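Biotin protein ligase-like protein of unknown function (Silicibacter sp., PDB 3BFM) is of unknown function but resembles biotin protein ligases, pairing a biotin/lipoate ligase-family domain with a small C-terminal domain, and binds calcium in the crystal. Local coordinates at residues A56-L61 with D117-W122; L91-A96 with R197-R202. All blocks are in the same frame, centred on the assembly; numbering follows the deposited sequence.

Contact 1. Residues A56-L61 with D117-W122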
loop_
_atom_site.group_PDB
_atom_site.type_symbol
_atom_site.label_atom_id
_atom_site.label_comp_id
_atom_site.label_asym_id
_atom_site.label_seq_id
_atom_site.Cartn_x
_atom_site.Cartn_y
_atom_site.Cartn_z
ATOM N N ALA A 56 -2.316 9.759 2.493
ATOM C CA ALA A 56 -3.125 10.180 3.634
ATOM C C ALA A 56 -2.431 9.920 4.974
ATOM O O ALA A 56 -2.879 9.087 5.754
ATOM C CB ALA A 56 -4.490 9.492 3.585
ATOM N N PRO A 57 -1.349 10.660 5.271
ATOM C CA PRO A 57 -0.651 10.469 6.547
ATOM C C PRO A 57 -1.477 11.036 7.711
ATOM O O PRO A 57 -2.054 12.119 7.617
ATOM C CB PRO A 57 0.653 11.230 6.361
ATOM C CG PRO A 57 0.341 12.278 5.354
ATOM C CD PRO A 57 -0.761 11.748 4.465
ATOM N N GLU A 58 -1.565 10.285 8.795
ATOM C CA GLU A 58 -2.436 10.692 9.884
ATOM C C GLU A 58 -1.636 11.513 10.889
ATOM O O GLU A 58 -1.337 11.078 11.990
ATOM C CB GLU A 58 -3.102 9.470 10.497
ATOM C CG GLU A 58 -4.124 8.871 9.564
ATOM C CD GLU A 58 -4.287 7.387 9.759
ATOM O OE1 GLU A 58 -3.479 6.621 9.178
ATOM O OE2 GLU A 58 -5.227 6.993 10.482
ATOM N N VAL A 59 -1.275 12.715 10.453
ATOM C CA VAL A 59 -0.554 13.674 11.266
ATOM C C VAL A 59 -1.023 15.061 10.870
ATOM O O VAL A 59 -1.662 15.239 9.834
ATOM C CB VAL A 59 0.982 13.575 11.079
ATOM C CG1 VAL A 59 1.498 12.190 11.411
ATOM C CG2 VAL A 59 1.416 13.991 9.665
ATOM N N PRO A 60 -0.715 16.068 11.680
ATOM C CA PRO A 60 -1.080 17.415 11.246
ATOM C C PRO A 60 -0.351 17.855 9.980
ATOM O O PRO A 60 0.747 17.384 9.736
ATOM C CB PRO A 60 -0.623 18.274 12.415
ATOM C CG PRO A 60 -0.640 17.338 13.588
ATOM C CD PRO A 60 -0.119 16.073 13.032
ATOM N N LEU A 61 -0.931 18.799 9.251
ATOM C CA LEU A 61 -0.355 19.286 7.985
ATOM C C LEU A 61 1.099 19.683 8.126
ATOM O O LEU A 61 1.887 19.455 7.224
ATOM C CB LEU A 61 -1.138 20.485 7.466
ATOM C CG LEU A 61 -0.715 21.018 6.094
ATOM C CD1 LEU A 61 -0.947 19.976 5.002
ATOM C CD2 LEU A 61 -1.443 22.319 5.792
ATOM N N ASP A 117 -2.224 23.018 11.713
ATOM C CA ASP A 117 -2.634 22.199 12.848
ATOM C C ASP A 117 -3.617 21.069 12.526
ATOM O O ASP A 117 -3.753 20.135 13.313
ATOM C CB ASP A 117 -3.233 23.111 13.926
ATOM C CG ASP A 117 -2.194 24.046 14.540
ATOM O OD1 ASP A 117 -1.014 23.634 14.671
ATOM O OD2 ASP A 117 -2.558 25.185 14.895
ATOM N N THR A 118 -4.286 21.147 11.374
ATOM C CA THR A 118 -5.308 20.191 10.976
ATOM C C THR A 118 -4.679 18.976 10.274
ATOM O O THR A 118 -3.789 19.143 9.437
ATOM C CB THR A 118 -6.264 20.874 9.996
ATOM O OG1 THR A 118 -6.828 22.028 10.643
ATOM C CG2 THR A 118 -7.374 19.968 9.544
ATOM N N GLN A 119 -5.167 17.788 10.586
ATOM C CA GLN A 119 -4.766 16.589 9.882
ATOM C C GLN A 119 -5.486 16.593 8.539
ATOM O O GLN A 119 -6.702 16.715 8.503
ATOM C CB GLN A 119 -5.111 15.349 10.683
ATOM C CG GLN A 119 -4.844 14.056 9.951
ATOM C CD GLN A 119 -5.173 12.878 10.783
ATOM O OE1 GLN A 119 -4.754 12.786 11.921
ATOM N NE2 GLN A 119 -5.920 11.947 10.221
ATOM N N PRO A 120 -4.740 16.500 7.428
ATOM C CA PRO A 120 -5.468 16.583 6.171
ATOM C C PRO A 120 -6.199 15.283 5.815
ATOM O O PRO A 120 -5.778 14.197 6.215
ATOM C CB PRO A 120 -4.363 16.949 5.134
ATOM C CG PRO A 120 -3.063 16.707 5.774
ATOM C CD PRO A 120 -3.277 16.343 7.239
ATOM N N ASP A 121 -7.282 15.376 5.059
ATOM C CA ASP A 121 -7.974 14.172 4.586
ATOM C C ASP A 121 -7.149 13.527 3.499
ATOM O O ASP A 121 -7.303 12.353 3.216
ATOM C CB ASP A 121 -9.330 14.518 4.003
ATOM C CG ASP A 121 -10.324 15.062 5.041
ATOM O OD1 ASP A 121 -10.153 14.828 6.254
ATOM O OD2 ASP A 121 -11.290 15.729 4.610
ATOM N N TRP A 122 -6.320 14.333 2.837
ATOM C CA TRP A 122 -5.485 13.838 1.739
ATOM C C TRP A 122 -4.346 14.769 1.455
ATOM O O TRP A 122 -4.405 15.957 1.740
ATOM C CB TRP A 122 -6.292 13.600 0.466
ATOM C CG TRP A 122 -6.995 14.794 -0.058
ATOM C CD1 TRP A 122 -8.324 15.113 0.141
ATOM C CD2 TRP A 122 -6.467 15.829 -0.913
ATOM N NE1 TRP A 122 -8.626 16.264 -0.499
ATOM C CE2 TRP A 122 -7.518 16.733 -1.156
ATOM C CE3 TRP A 122 -5.208 16.097 -1.461
ATOM C CZ2 TRP A 122 -7.352 17.861 -1.929
ATOM C CZ3 TRP A 122 -5.051 17.218 -2.249
ATOM C CH2 TRP A 122 -6.119 18.093 -2.464
HETATM O O HOH W 1 -3.933 12.594 5.689
#
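Gln119, Pro120 and Leu61 bury the most surface where the loop 56-61 meets the loop 117-122. Gln119 sends CG anti to its own backbone N (chi1 174°) and runs on extended, which lays its amide alongside Glu58: NE2 comes 3.6 Å from Glu58 CG, a van der Waals approach, with the amide turned 78° from the Glu58 carboxylate. Glu58 is the centre of an inverse gamma turn, and the weak bond from Val59 N to Pro57 O closes that bend. Val59 O faces the other loop, with Gln119 CA at 3.4 Å in a CA-H...O contact and Pro120 CD at 3.2 Å; it is buried without a conventional hydrogen-bond partner. Pro120 CG also meets Leu61 CD1 at 4.0 Å, an apolar contact beside Ala111 of strand 102-111. The direct hydrogen bond runs from Leu61 N to Thr118 O (2.9 Å), the donor standing above the carbonyl plane. A water bridges Pro57 O and Pro120 O. Pro60 is the N-cap of helix 61-64, and Pro57 and Val59 touch Trp174 of helix 156-175. The contact joins two connections at one end of the mixed sheet of the ligase-like domain: the strand-to-helix loop after 48-55 and the loop entering the neighbouring antiparallel strand 123-130.

Contact 2. Residues L91-A96 with R197-R202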
loop_
_atom_site.group_PDB
_atom_site.type_symbol
_atom_site.label_atom_id
_atom_site.label_comp_id
_atom_site.label_asym_id
_atom_site.label_seq_id
_atom_site.Cartn_x
_atom_site.Cartn_y
_atom_site.Cartn_z
ATOM N N LEU A 91 17.961 18.382 -4.956
ATOM C CA LEU A 91 16.599 18.724 -4.595
ATOM C C LEU A 91 16.517 20.126 -4.031
ATOM O O LEU A 91 17.193 20.449 -3.052
ATOM C CB LEU A 91 16.073 17.726 -3.553
ATOM C CG LEU A 91 16.106 16.226 -3.884
ATOM C CD1 LEU A 91 15.731 15.379 -2.618
ATOM C CD2 LEU A 91 15.198 15.911 -5.103
ATOM N N ASP A 92 15.695 20.973 -4.629
ATOM C CA ASP A 92 15.429 22.261 -4.027
ATOM C C ASP A 92 14.397 22.134 -2.885
ATOM O O ASP A 92 13.467 21.301 -2.891
ATOM C CB ASP A 92 14.958 23.255 -5.088
ATOM C CG ASP A 92 15.010 24.697 -4.628
ATOM O OD1 ASP A 92 14.342 25.033 -3.621
ATOM O OD2 ASP A 92 15.701 25.502 -5.320
ATOM N N TRP A 93 14.539 23.015 -1.893
ATOM C CA TRP A 93 13.622 23.027 -0.765
ATOM C C TRP A 93 12.163 23.160 -1.233
ATOM O O TRP A 93 11.248 22.545 -0.661
ATOM C CB TRP A 93 14.002 24.202 0.144
ATOM C CG TRP A 93 13.113 24.398 1.286
ATOM C CD1 TRP A 93 13.131 23.742 2.464
ATOM C CD2 TRP A 93 12.048 25.343 1.361
ATOM N NE1 TRP A 93 12.124 24.199 3.271
ATOM C CE2 TRP A 93 11.429 25.177 2.612
ATOM C CE3 TRP A 93 11.533 26.272 0.477
ATOM C CZ2 TRP A 93 10.346 25.953 3.010
ATOM C CZ3 TRP A 93 10.460 27.028 0.854
ATOM C CH2 TRP A 93 9.878 26.875 2.109
ATOM N N ASN A 94 11.968 23.963 -2.268
ATOM C CA ASN A 94 10.619 24.254 -2.829
ATOM C C ASN A 94 10.060 23.193 -3.745
ATOM O O ASN A 94 8.958 23.343 -4.267
ATOM C CB ASN A 94 10.564 25.613 -3.511
ATOM C CG ASN A 94 11.380 25.698 -4.807
ATOM O OD1 ASN A 94 11.784 24.692 -5.420
ATOM N ND2 ASN A 94 11.693 26.931 -5.189
ATOM N N GLY A 95 10.814 22.125 -3.935
ATOM C CA GLY A 95 10.370 21.032 -4.786
ATOM C C GLY A 95 10.980 20.976 -6.179
ATOM O O GLY A 95 10.819 19.956 -6.872
ATOM N N ALA A 96 11.645 22.034 -6.619
ATOM C CA ALA A 96 12.317 22.009 -7.903
ATOM C C ALA A 96 13.391 20.938 -7.966
ATOM O O ALA A 96 14.024 20.575 -6.945
ATOM C CB ALA A 96 12.904 23.380 -8.253
ATOM N N ARG A 197 20.149 32.868 -0.867
ATOM C CA ARG A 197 18.820 32.406 -1.264
ATOM C C ARG A 197 17.818 33.523 -1.053
ATOM O O ARG A 197 17.935 34.264 -0.090
ATOM C CB ARG A 197 18.453 31.230 -0.369
ATOM C CG ARG A 197 17.064 30.684 -0.550
ATOM C CD ARG A 197 17.063 29.754 -1.706
ATOM N NE ARG A 197 15.711 29.328 -2.049
ATOM C CZ ARG A 197 15.412 28.129 -2.532
ATOM N NH1 ARG A 197 16.367 27.218 -2.704
ATOM N NH2 ARG A 197 14.150 27.839 -2.818
ATOM N N THR A 198 16.848 33.633 -1.966
ATOM C CA THR A 198 15.673 34.478 -1.773
ATOM C C THR A 198 14.457 33.564 -1.719
ATOM O O THR A 198 14.340 32.650 -2.514
ATOM C CB THR A 198 15.533 35.518 -2.916
ATOM O OG1 THR A 198 16.736 36.306 -2.995
ATOM C CG2 THR A 198 14.326 36.444 -2.676
ATOM N N GLU A 199 13.574 33.779 -0.758
ATOM C CA GLU A 199 12.420 32.912 -0.581
ATOM C C GLU A 199 11.341 33.695 0.139
ATOM O O GLU A 199 11.641 34.443 1.077
ATOM C CB GLU A 199 12.814 31.689 0.240
ATOM C CG GLU A 199 11.742 30.624 0.350
ATOM C CD GLU A 199 11.428 29.961 -0.981
ATOM O OE1 GLU A 199 12.373 29.531 -1.675
ATOM O OE2 GLU A 199 10.232 29.872 -1.334
ATOM N N ALA A 200 10.094 33.547 -0.314
ATOM C CA ALA A 200 8.961 34.248 0.294
ATOM C C ALA A 200 9.242 35.727 0.568
ATOM O O ALA A 200 8.901 36.239 1.629
ATOM C CB ALA A 200 8.552 33.551 1.575
ATOM N N GLY A 201 9.874 36.412 -0.379
ATOM C CA GLY A 201 10.168 37.835 -0.227
ATOM C C GLY A 201 11.237 38.183 0.799
ATOM O O GLY A 201 11.355 39.344 1.192
ATOM N N ARG A 202 12.005 37.183 1.231
ATOM C CA ARG A 202 13.092 37.373 2.195
ATOM C C ARG A 202 14.391 36.848 1.601
ATOM O O ARG A 202 14.386 35.932 0.780
ATOM C CB ARG A 202 12.768 36.655 3.503
ATOM C CG ARG A 202 11.624 37.314 4.245
ATOM C CD ARG A 202 10.947 36.391 5.231
ATOM N NE ARG A 202 9.580 36.836 5.507
ATOM C CZ ARG A 202 8.472 36.276 5.019
ATOM N NH1 ARG A 202 8.527 35.210 4.224
ATOM N NH2 ARG A 202 7.285 36.787 5.341
HETATM O O HOH W 2 17.013 24.565 -1.998
#
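The Arg197 guanidinium receives Asp92 OD1 at its edge, in its plane, while Trp93 CE3 and Asn94 ND2 approach it obliquely. Asp92, Arg197 and Glu199 form a salt-bridge network between a type I beta turn (Asp92 to Gly95) of the ligase-like domain and the beta hairpin whose type I' turn spans Glu199 to Arg202. Arg197 NH2 gives the stronger bond across the contact, 2.9 Å to the syn lone pair of Asp92 OD1, whereas NH1 makes weak bonds to both carboxylate oxygens. The same NH2 also reaches Glu199 OE1 at 2.7 Å; both carboxylates bond to the same guanidinium nitrogen, which is likely to offset the repulsion between their charges. Bends at chi2 in both Arg197 (82°) and Glu199 turn their ends toward each other. The CZ3 corner of the Trp93 indole comes 3.6 Å from Glu199 CD, obliquely, the ring and carboxylate planes 61° apart; NE1 is hydrogen-bonded to Phe213 O, and Ile226 and Met215 pack against the side chain. A water accepts from Trp93 N and, weakly, from Arg197 NH1. An asparagine in place of Asp92 would probably leave Arg197 without its charged mate on the ligase-like side, with Glu199 as the remaining acid of the network. Two successive Asx turns brace the loop through side-chain bonds to its own backbone: Asn94 N meets Asp92 OD1 on the anti side, and Ala96 N donates to Asn94 OD1 at 2.9 Å, with an N-H...O angle of 165°.

In the fold
Contacts 1 and 2 are separate: their centres lie 23 Å apart and their nearest atoms about 11 Å. Their segments alternate along the chain, since 91-96 falls between the two halves of contact 1. Contact 1 is internal to the biotin/lipoate ligase family region, whereas contact 2 joins that region to the C-terminal DUF4444 region. The C-terminal part approaches both, through Leu232 at contact 1 and through strands 215-218 and 223-226 at contact 2. A calcium ion lies about 9 Å from the side chain of Ala56 in contact 1; the calcium site assigned in this structure comprises Gln21, Asp22 and Glu43, which belong to neither contact.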